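Long-range contacts in attaching and effacing protein, pathogenesis factor (Escherichia coli, PDB 4E9L), which probably helps the bacterium attach to host cells as an intimin/invasin-family adhesin, this piece being part of its chain of tandem immunoglobulin-like domains: residues T309-M320 and G360-A371; S299-V310 and A386-G397. All coordinates share one frame; numbering follows the deposited sequence.

Interaction 1. Residues T309-M320 and G360-A371; sequences TVKTTTELTFTM and GVYVSTLTLGSA
Strands 313-319 and 361-367 run antiparallel, their axes 4.6 Å apart at closest and 150° between directions, joined by nine backbone bonds between the segments, the straightest from Tyr362 N to Phe318 O (2.7 Å, 177°). The hydrogen-bonded pairs Thr314–Leu366, Leu316–Ser364 and Phe318–Tyr362 turn their side chains to the buried face, which suits the apolar Leu316, Leu366 and Phe318; the buried hydroxyls are satisfied, Thr314 OG1 by Asp304 and Ser364 OG by Gly352 O. There Leu316 lays its CG across Leu366 CB at 3.9 Å, while Phe318 CD2 meets Tyr362 CD1 at 4.0 Å. Met320, bent at its last torsion (chi3 61°), curls its CE to 3.5 Å from Tyr362 CE1; the tyrosine hydroxyl bonds to Val328 O and Leu331 N.

The other face carries mostly threonine and valine, whose beta-branching suits extended backbone. Its one glutamate uses its aliphatic part, with Glu315 CG 3.5 Å from Val363 CG1, and Thr317 presents its methyl CG2 to Val361 CG1 at 3.6 Å. Before the strand, a type II turn runs from Thr309 to Thr312, and Thr309 O accepts both N and OG1 of Thr312 from one face of its plane. Lys311 N in this turn bonds to Gly369 O (3.0 Å), and Lys311 NZ forms a salt bridge with Glu347.

Strand 300-303 borders 313-319, strand 350-358 borders 361-367, and strand 391-395 of the second sheet receives Leu316 and Leu366.

Interaction 2. Residues S299-V310 and A386-G397; sequences STLVADNKTPTV and AVAQPLVLNVAG
Leu301 and Leu391 cross at about a right angle, Leu301 CD2 resting 3.7 Å from Leu391 CB. Leu301 reaches it because its CG is turned opposite the backbone N (chi1 -180°). Ala303, with only a methyl, lets two leucines close in: its CB lies 3.9 Å from CD2 of both Leu391 and Leu393. Towards the start of both segments, Val387 CG1 covers the backbone around Ser299 and Thr300.

Here strands 300-303 and 391-395 belong to different sheets of an immunoglobulin-like sandwich, and no backbone bond joins them. Beyond Asp304 the chain crosses over, as the first strand of such domains commonly does, and residues 306-310 run beside the last strand in the same direction. Asn394 N donates to Lys306 O (3.0 Å), Ala396 N to Pro308 O, and Val310 N returns the pairing to Ala396 O (2.9 Å). Pro308 has no N-H of its own, but its carbonyl is the part this short run of parallel bonds needs. Val310 and Val395 bring their CG1 methyls to within 3.7 Å of each other.

The crossover contains an Asx turn, in which Thr307 N donates to Asn305 OD1 from well above the carbonyl plane (53° out of it). At the solvent-facing rim, one water gives its hydrogen to Lys306 O and accepts from Asn394 ND2 at 2.8 Å; at the far end of the contact, another bridges Ser299 O and Ala388 N.

Overall arrangement
Interactions 1 and 2 lie in the last domain of the modelled chain, 45 and 47 Å from the centre of the elongated chain, with their own centres about 8 Å apart. Interaction 1 is nested in sequence within the loop that interaction 2 closes, and Thr309 and Val310 serve both. One contact pairs neighbours within a sheet; the other brings the two sheets together and then passes the chain between them. The joint is strand 300-303, which pairs with 313-319: Thr317 N lies 2.9 Å from Val302 O, and Thr314 OG1 probably bonds to Asp304 OD1 just before the crossover. Both contacts build the sandwich itself.

Interaction 1. Residues T309-M320 and G360-A371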
loop_
_atom_site.group_PDB
_atom_site.type_symbol
_atom_site.label_atom_id
_atom_site.label_comp_id
_atom_site.label_asym_id
_atom_site.label_seq_id
_atom_site.Cartn_x
_atom_site.Cartn_y
_atom_site.Cartn_z
ATOM N N THR A 309 -35.719 23.324 -36.790
ATOM C CA THR A 309 -35.564 23.677 -38.201
ATOM C C THR A 309 -34.073 23.654 -38.531
ATOM O O THR A 309 -33.246 23.883 -37.639
ATOM C CB THR A 309 -36.228 25.056 -38.446
ATOM O OG1 THR A 309 -37.627 24.912 -38.220
ATOM C CG2 THR A 309 -36.012 25.595 -39.869
ATOM N N VAL A 310 -33.735 23.358 -39.798
ATOM C CA VAL A 310 -32.369 23.404 -40.328
ATOM C C VAL A 310 -31.714 24.728 -39.920
ATOM O O VAL A 310 -32.379 25.775 -39.896
ATOM C CB VAL A 310 -32.295 23.211 -41.881
ATOM C CG1 VAL A 310 -32.584 21.763 -42.267
ATOM C CG2 VAL A 310 -33.225 24.177 -42.639
ATOM N N LYS A 311 -30.441 24.664 -39.563
ATOM C CA LYS A 311 -29.606 25.812 -39.179
ATOM C C LYS A 311 -30.049 26.623 -37.944
ATOM O O LYS A 311 -29.542 27.737 -37.740
ATOM C CB LYS A 311 -29.278 26.720 -40.393
ATOM C CG LYS A 311 -28.433 26.034 -41.484
ATOM C CD LYS A 311 -27.063 25.508 -40.956
ATOM C CE LYS A 311 -26.144 26.575 -40.391
ATOM N NZ LYS A 311 -24.981 25.985 -39.663
ATOM N N THR A 312 -30.990 26.090 -37.137
ATOM C CA THR A 312 -31.396 26.767 -35.902
ATOM C C THR A 312 -30.694 25.994 -34.752
ATOM O O THR A 312 -29.847 25.150 -35.018
ATOM C CB THR A 312 -32.921 26.839 -35.716
ATOM O OG1 THR A 312 -33.427 25.523 -35.524
ATOM C CG2 THR A 312 -33.657 27.596 -36.854
ATOM N N THR A 313 -31.025 26.286 -33.508
ATOM C CA THR A 313 -30.387 25.619 -32.374
ATOM C C THR A 313 -31.404 24.947 -31.477
ATOM O O THR A 313 -32.589 25.302 -31.473
ATOM C CB THR A 313 -29.550 26.604 -31.529
ATOM O OG1 THR A 313 -30.408 27.622 -31.034
ATOM C CG2 THR A 313 -28.368 27.226 -32.299
ATOM N N THR A 314 -30.917 23.971 -30.713
ATOM C CA THR A 314 -31.669 23.293 -29.680
ATOM C C THR A 314 -30.700 22.996 -28.548
ATOM O O THR A 314 -29.533 22.681 -28.798
ATOM C CB THR A 314 -32.489 22.077 -30.204
ATOM O OG1 THR A 314 -33.329 21.645 -29.137
ATOM C CG2 THR A 314 -31.617 20.897 -30.674
ATOM N N GLU A 315 -31.166 23.138 -27.309
ATOM C CA GLU A 315 -30.376 22.857 -26.119
ATOM C C GLU A 315 -30.412 21.346 -25.849
ATOM O O GLU A 315 -31.487 20.753 -25.861
ATOM C CB GLU A 315 -30.987 23.610 -24.921
ATOM C CG GLU A 315 -30.164 23.504 -23.665
ATOM C CD GLU A 315 -30.858 24.030 -22.423
ATOM O OE1 GLU A 315 -31.838 23.393 -21.962
ATOM O OE2 GLU A 315 -30.400 25.067 -21.891
ATOM N N LEU A 316 -29.245 20.738 -25.591
ATOM C CA LEU A 316 -29.117 19.317 -25.265
ATOM C C LEU A 316 -28.890 19.232 -23.768
ATOM O O LEU A 316 -28.104 20.021 -23.234
ATOM C CB LEU A 316 -27.892 18.678 -25.998
ATOM C CG LEU A 316 -27.932 18.692 -27.525
ATOM C CD1 LEU A 316 -26.712 17.955 -28.104
ATOM C CD2 LEU A 316 -29.265 18.131 -28.064
ATOM N N THR A 317 -29.570 18.290 -23.091
ATOM C CA THR A 317 -29.385 18.042 -21.653
ATOM C C THR A 317 -28.964 16.598 -21.484
ATOM O O THR A 317 -29.730 15.679 -21.791
ATOM C CB THR A 317 -30.621 18.421 -20.803
ATOM O OG1 THR A 317 -30.916 19.800 -20.997
ATOM C CG2 THR A 317 -30.377 18.200 -19.294
ATOM N N PHE A 318 -27.718 16.408 -21.035
ATOM C CA PHE A 318 -27.117 15.102 -20.858
ATOM C C PHE A 318 -26.948 14.795 -19.374
ATOM O O PHE A 318 -26.259 15.537 -18.679
ATOM C CB PHE A 318 -25.798 15.006 -21.649
ATOM C CG PHE A 318 -25.017 13.736 -21.416
ATOM C CD1 PHE A 318 -25.572 12.490 -21.706
ATOM C CD2 PHE A 318 -23.745 13.779 -20.855
ATOM C CE1 PHE A 318 -24.861 11.313 -21.459
ATOM C CE2 PHE A 318 -23.036 12.594 -20.594
ATOM C CZ PHE A 318 -23.608 11.370 -20.888
ATOM N N THR A 319 -27.646 13.731 -18.880
ATOM C CA THR A 319 -27.604 13.323 -17.465
ATOM C C THR A 319 -26.771 12.072 -17.406
ATOM O O THR A 319 -27.110 11.074 -18.033
ATOM C CB THR A 319 -29.018 13.113 -16.903
ATOM O OG1 THR A 319 -29.691 14.364 -16.948
ATOM C CG2 THR A 319 -29.012 12.583 -15.454
ATOM N N MET A 320 -25.673 12.137 -16.684
ATOM C CA MET A 320 -24.762 11.018 -16.632
ATOM C C MET A 320 -24.745 10.340 -15.260
ATOM O O MET A 320 -24.528 10.992 -14.235
ATOM C CB MET A 320 -23.374 11.497 -17.075
ATOM C CG MET A 320 -22.305 10.472 -16.945
ATOM S SD MET A 320 -20.889 10.769 -18.017
ATOM C CE MET A 320 -20.318 12.334 -17.467
ATOM N N GLY A 360 -23.988 16.042 -12.241
ATOM C CA GLY A 360 -23.994 15.066 -13.337
ATOM C C GLY A 360 -24.870 15.473 -14.518
ATOM O O GLY A 360 -25.242 14.625 -15.330
ATOM N N VAL A 361 -25.213 16.765 -14.634
ATOM C CA VAL A 361 -26.080 17.254 -15.722
ATOM C C VAL A 361 -25.287 18.206 -16.594
ATOM O O VAL A 361 -24.837 19.242 -16.105
ATOM C CB VAL A 361 -27.389 17.901 -15.211
ATOM C CG1 VAL A 361 -28.214 18.478 -16.388
ATOM C CG2 VAL A 361 -28.213 16.899 -14.392
ATOM N N TYR A 362 -25.095 17.843 -17.874
ATOM C CA TYR A 362 -24.291 18.629 -18.812
ATOM C C TYR A 362 -25.176 19.200 -19.909
ATOM O O TYR A 362 -26.022 18.491 -20.470
ATOM C CB TYR A 362 -23.114 17.800 -19.371
ATOM C CG TYR A 362 -22.254 17.158 -18.282
ATOM C CD1 TYR A 362 -22.650 15.974 -17.653
ATOM C CD2 TYR A 362 -21.031 17.713 -17.914
ATOM C CE1 TYR A 362 -21.871 15.394 -16.641
ATOM C CE2 TYR A 362 -20.242 17.140 -16.913
ATOM C CZ TYR A 362 -20.666 15.977 -16.279
ATOM O OH TYR A 362 -19.871 15.415 -15.297
ATOM N N VAL A 363 -24.994 20.497 -20.199
ATOM C CA VAL A 363 -25.815 21.188 -21.203
ATOM C C VAL A 363 -24.920 21.666 -22.356
ATOM O O VAL A 363 -23.805 22.139 -22.116
ATOM C CB VAL A 363 -26.644 22.342 -20.528
ATOM C CG1 VAL A 363 -27.403 23.178 -21.554
ATOM C CG2 VAL A 363 -27.610 21.788 -19.474
ATOM N N SER A 364 -25.397 21.503 -23.597
ATOM C CA SER A 364 -24.709 21.971 -24.810
ATOM C C SER A 364 -25.733 22.517 -25.803
ATOM O O SER A 364 -26.872 22.055 -25.846
ATOM C CB SER A 364 -23.935 20.832 -25.475
ATOM O OG SER A 364 -23.299 21.251 -26.675
ATOM N N THR A 365 -25.313 23.467 -26.626
ATOM C CA THR A 365 -26.168 24.028 -27.663
ATOM C C THR A 365 -25.846 23.288 -28.941
ATOM O O THR A 365 -24.687 23.266 -29.373
ATOM C CB THR A 365 -25.903 25.536 -27.839
ATOM O OG1 THR A 365 -26.283 26.226 -26.633
ATOM C CG2 THR A 365 -26.660 26.121 -29.025
ATOM N N LEU A 366 -26.859 22.685 -29.535
ATOM C CA LEU A 366 -26.700 21.996 -30.798
ATOM C C LEU A 366 -27.140 22.939 -31.891
ATOM O O LEU A 366 -28.288 23.361 -31.879
ATOM C CB LEU A 366 -27.573 20.702 -30.840
ATOM C CG LEU A 366 -27.563 19.917 -32.161
ATOM C CD1 LEU A 366 -26.161 19.369 -32.465
ATOM C CD2 LEU A 366 -28.619 18.790 -32.143
ATOM N N THR A 367 -26.273 23.188 -32.869
ATOM C CA THR A 367 -26.623 23.965 -34.054
ATOM C C THR A 367 -26.927 22.930 -35.130
ATOM O O THR A 367 -26.086 22.077 -35.458
ATOM C CB THR A 367 -25.513 24.918 -34.512
ATOM O OG1 THR A 367 -25.198 25.808 -33.446
ATOM C CG2 THR A 367 -25.941 25.760 -35.753
ATOM N N LEU A 368 -28.129 23.002 -35.677
ATOM C CA LEU A 368 -28.513 22.044 -36.700
ATOM C C LEU A 368 -27.781 22.330 -38.012
ATOM O O LEU A 368 -27.313 23.436 -38.233
ATOM C CB LEU A 368 -30.057 22.034 -36.872
ATOM C CG LEU A 368 -30.877 21.280 -35.813
ATOM C CD1 LEU A 368 -30.401 19.827 -35.636
ATOM C CD2 LEU A 368 -30.900 22.030 -34.448
ATOM N N GLY A 369 -27.652 21.321 -38.842
ATOM C CA GLY A 369 -26.974 21.434 -40.124
ATOM C C GLY A 369 -27.884 21.957 -41.214
ATOM O O GLY A 369 -28.981 22.445 -40.928
ATOM N N SER A 370 -27.420 21.892 -42.474
ATOM C CA SER A 370 -28.213 22.404 -43.614
ATOM C C SER A 370 -29.224 21.394 -44.161
ATOM O O SER A 370 -30.180 21.796 -44.828
ATOM C CB SER A 370 -27.302 22.895 -44.733
ATOM O OG SER A 370 -26.358 21.898 -45.069
ATOM N N ALA A 371 -29.025 20.093 -43.877
ATOM C CA ALA A 371 -29.913 19.036 -44.362
ATOM C C ALA A 371 -31.051 18.708 -43.404
ATOM O O ALA A 371 -30.856 18.639 -42.185
ATOM C CB ALA A 371 -29.125 17.771 -44.700
#

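Interaction 2. Residues S299-V310 and A386-G397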
loop_
_atom_site.group_PDB
_atom_site.type_symbol
_atom_site.label_atom_id
_atom_site.label_comp_id
_atom_site.label_asym_id
_atom_site.label_seq_id
_atom_site.Cartn_x
_atom_site.Cartn_y
_atom_site.Cartn_z
ATOM N N SER A 299 -27.843 6.525 -18.166
ATOM C CA SER A 299 -27.622 7.894 -18.619
ATOM C C SER A 299 -28.663 8.289 -19.654
ATOM O O SER A 299 -29.234 7.398 -20.291
ATOM C CB SER A 299 -26.201 8.031 -19.137
ATOM O OG SER A 299 -25.296 7.851 -18.051
ATOM N N THR A 300 -28.978 9.602 -19.772
ATOM C CA THR A 300 -30.014 10.080 -20.712
ATOM C C THR A 300 -29.582 11.331 -21.468
ATOM O O THR A 300 -28.850 12.144 -20.942
ATOM C CB THR A 300 -31.360 10.372 -19.987
ATOM O OG1 THR A 300 -31.196 11.423 -19.028
ATOM C CG2 THR A 300 -31.977 9.138 -19.314
ATOM N N LEU A 301 -30.105 11.506 -22.692
ATOM C CA LEU A 301 -29.882 12.681 -23.508
ATOM C C LEU A 301 -31.232 13.123 -24.046
ATOM O O LEU A 301 -31.928 12.320 -24.657
ATOM C CB LEU A 301 -28.916 12.394 -24.682
ATOM C CG LEU A 301 -28.638 13.619 -25.592
ATOM C CD1 LEU A 301 -27.862 14.734 -24.819
ATOM C CD2 LEU A 301 -27.887 13.221 -26.837
ATOM N N VAL A 302 -31.610 14.377 -23.804
ATOM C CA VAL A 302 -32.860 14.981 -24.318
ATOM C C VAL A 302 -32.506 16.317 -25.001
ATOM O O VAL A 302 -31.460 16.879 -24.702
ATOM C CB VAL A 302 -33.951 15.184 -23.210
ATOM C CG1 VAL A 302 -34.363 13.856 -22.567
ATOM C CG2 VAL A 302 -33.497 16.173 -22.136
ATOM N N ALA A 303 -33.411 16.849 -25.848
ATOM C CA ALA A 303 -33.283 18.144 -26.505
ATOM C C ALA A 303 -34.510 18.950 -26.098
ATOM O O ALA A 303 -35.484 18.339 -25.660
ATOM C CB ALA A 303 -33.251 17.951 -28.024
ATOM N N ASP A 304 -34.466 20.295 -26.173
ATOM C CA ASP A 304 -35.633 21.131 -25.841
ATOM C C ASP A 304 -36.673 21.179 -27.003
ATOM O O ASP A 304 -37.782 21.674 -26.824
ATOM C CB ASP A 304 -35.217 22.552 -25.377
ATOM C CG ASP A 304 -34.509 23.423 -26.409
ATOM O OD1 ASP A 304 -34.604 23.121 -27.606
ATOM O OD2 ASP A 304 -33.945 24.465 -26.022
ATOM N N ASN A 305 -36.290 20.693 -28.193
ATOM C CA ASN A 305 -37.155 20.649 -29.379
ATOM C C ASN A 305 -36.817 19.376 -30.163
ATOM O O ASN A 305 -35.680 19.220 -30.607
ATOM C CB ASN A 305 -36.878 21.888 -30.249
ATOM C CG ASN A 305 -37.824 22.121 -31.419
ATOM O OD1 ASN A 305 -38.727 21.332 -31.708
ATOM N ND2 ASN A 305 -37.650 23.242 -32.094
ATOM N N LYS A 306 -37.800 18.479 -30.345
ATOM C CA LYS A 306 -37.607 17.248 -31.122
ATOM C C LYS A 306 -37.717 17.462 -32.642
ATOM O O LYS A 306 -37.311 16.586 -33.404
ATOM C CB LYS A 306 -38.525 16.110 -30.645
ATOM C CG LYS A 306 -40.007 16.461 -30.523
ATOM C CD LYS A 306 -40.822 15.301 -29.934
ATOM C CE LYS A 306 -40.604 15.104 -28.454
ATOM N NZ LYS A 306 -41.321 13.910 -27.953
ATOM N N THR A 307 -38.258 18.619 -33.079
ATOM C CA THR A 307 -38.411 18.941 -34.512
ATOM C C THR A 307 -37.795 20.322 -34.826
ATOM O O THR A 307 -38.519 21.230 -35.252
ATOM C CB THR A 307 -39.895 18.861 -34.962
ATOM O OG1 THR A 307 -40.618 19.935 -34.348
ATOM C CG2 THR A 307 -40.547 17.503 -34.662
ATOM N N PRO A 308 -36.467 20.517 -34.633
ATOM C CA PRO A 308 -35.890 21.842 -34.907
ATOM C C PRO A 308 -35.740 22.071 -36.392
ATOM O O PRO A 308 -35.678 21.119 -37.162
ATOM C CB PRO A 308 -34.522 21.782 -34.218
ATOM C CG PRO A 308 -34.149 20.325 -34.300
ATOM C CD PRO A 308 -35.433 19.551 -34.202
ATOM N N THR A 309 -35.719 23.324 -36.790
ATOM C CA THR A 309 -35.564 23.677 -38.201
ATOM C C THR A 309 -34.073 23.654 -38.531
ATOM O O THR A 309 -33.246 23.883 -37.639
ATOM C CB THR A 309 -36.228 25.056 -38.446
ATOM O OG1 THR A 309 -37.627 24.912 -38.220
ATOM C CG2 THR A 309 -36.012 25.595 -39.869
ATOM N N VAL A 310 -33.735 23.358 -39.798
ATOM C CA VAL A 310 -32.369 23.404 -40.328
ATOM C C VAL A 310 -31.714 24.728 -39.920
ATOM O O VAL A 310 -32.379 25.775 -39.896
ATOM C CB VAL A 310 -32.295 23.211 -41.881
ATOM C CG1 VAL A 310 -32.584 21.763 -42.267
ATOM C CG2 VAL A 310 -33.225 24.177 -42.639
ATOM N N ALA A 386 -22.360 7.150 -24.773
ATOM C CA ALA A 386 -22.766 7.538 -23.430
ATOM C C ALA A 386 -24.245 7.277 -23.085
ATOM O O ALA A 386 -24.642 7.458 -21.931
ATOM C CB ALA A 386 -22.386 8.991 -23.194
ATOM N N VAL A 387 -25.058 6.864 -24.069
ATOM C CA VAL A 387 -26.463 6.483 -23.837
ATOM C C VAL A 387 -26.732 5.146 -24.520
ATOM O O VAL A 387 -25.978 4.772 -25.418
ATOM C CB VAL A 387 -27.529 7.547 -24.194
ATOM C CG1 VAL A 387 -27.411 8.779 -23.286
ATOM C CG2 VAL A 387 -27.472 7.919 -25.678
ATOM N N ALA A 388 -27.781 4.428 -24.100
ATOM C CA ALA A 388 -28.115 3.124 -24.703
ATOM C C ALA A 388 -28.542 3.283 -26.186
ATOM O O ALA A 388 -28.103 2.515 -27.054
ATOM C CB ALA A 388 -29.229 2.446 -23.910
ATOM N N GLN A 389 -29.401 4.268 -26.450
ATOM C CA GLN A 389 -29.935 4.541 -27.792
ATOM C C GLN A 389 -29.769 6.022 -28.110
ATOM O O GLN A 389 -29.967 6.852 -27.223
ATOM C CB GLN A 389 -31.422 4.116 -27.894
ATOM C CG GLN A 389 -31.640 2.580 -27.887
ATOM C CD GLN A 389 -30.892 1.861 -28.995
ATOM O OE1 GLN A 389 -30.302 0.792 -28.802
ATOM N NE2 GLN A 389 -30.875 2.444 -30.175
ATOM N N PRO A 390 -29.484 6.399 -29.373
ATOM C CA PRO A 390 -29.245 7.821 -29.654
ATOM C C PRO A 390 -30.483 8.678 -29.534
ATOM O O PRO A 390 -31.604 8.174 -29.620
ATOM C CB PRO A 390 -28.713 7.814 -31.095
ATOM C CG PRO A 390 -29.294 6.560 -31.695
ATOM C CD PRO A 390 -29.214 5.568 -30.568
ATOM N N LEU A 391 -30.274 9.973 -29.319
ATOM C CA LEU A 391 -31.365 10.909 -29.315
ATOM C C LEU A 391 -31.738 11.027 -30.806
ATOM O O LEU A 391 -30.854 11.141 -31.663
ATOM C CB LEU A 391 -30.893 12.258 -28.744
ATOM C CG LEU A 391 -31.757 13.492 -29.040
ATOM C CD1 LEU A 391 -33.134 13.383 -28.434
ATOM C CD2 LEU A 391 -31.077 14.739 -28.555
ATOM N N VAL A 392 -33.021 10.928 -31.113
ATOM C CA VAL A 392 -33.476 11.000 -32.506
ATOM C C VAL A 392 -34.265 12.285 -32.704
ATOM O O VAL A 392 -35.253 12.521 -32.018
ATOM C CB VAL A 392 -34.279 9.744 -32.926
ATOM C CG1 VAL A 392 -34.839 9.891 -34.351
ATOM C CG2 VAL A 392 -33.435 8.465 -32.783
ATOM N N LEU A 393 -33.816 13.120 -33.624
ATOM C CA LEU A 393 -34.510 14.354 -33.960
ATOM C C LEU A 393 -35.014 14.284 -35.411
ATOM O O LEU A 393 -34.434 13.572 -36.236
ATOM C CB LEU A 393 -33.585 15.588 -33.784
ATOM C CG LEU A 393 -32.904 15.790 -32.418
ATOM C CD1 LEU A 393 -31.921 16.973 -32.457
ATOM C CD2 LEU A 393 -33.922 15.990 -31.293
ATOM N N ASN A 394 -36.099 15.004 -35.711
ATOM C CA ASN A 394 -36.610 15.103 -37.082
ATOM C C ASN A 394 -36.431 16.553 -37.505
ATOM O O ASN A 394 -37.202 17.422 -37.104
ATOM C CB ASN A 394 -38.064 14.624 -37.152
ATOM C CG ASN A 394 -38.139 13.118 -37.018
ATOM O OD1 ASN A 394 -37.759 12.364 -37.921
ATOM N ND2 ASN A 394 -38.527 12.640 -35.854
ATOM N N VAL A 395 -35.353 16.836 -38.248
ATOM C CA VAL A 395 -35.019 18.213 -38.629
ATOM C C VAL A 395 -35.932 18.697 -39.755
ATOM O O VAL A 395 -35.996 18.054 -40.799
ATOM C CB VAL A 395 -33.504 18.392 -38.940
ATOM C CG1 VAL A 395 -33.142 19.870 -39.118
ATOM C CG2 VAL A 395 -32.646 17.772 -37.833
ATOM N N ALA A 396 -36.628 19.829 -39.526
ATOM C CA ALA A 396 -37.578 20.444 -40.455
ATOM C C ALA A 396 -36.841 21.300 -41.491
ATOM O O ALA A 396 -35.904 22.000 -41.137
ATOM C CB ALA A 396 -38.575 21.291 -39.672
ATOM N N GLY A 397 -37.258 21.215 -42.755
ATOM C CA GLY A 397 -36.654 21.937 -43.872
ATOM C C GLY A 397 -36.908 23.432 -43.894
ATOM O O GLY A 397 -37.892 23.915 -43.333
HETATM O O HOH W 1 -29.965 5.450 -22.016
HETATM O O HOH W 2 -39.066 14.559 -33.888
#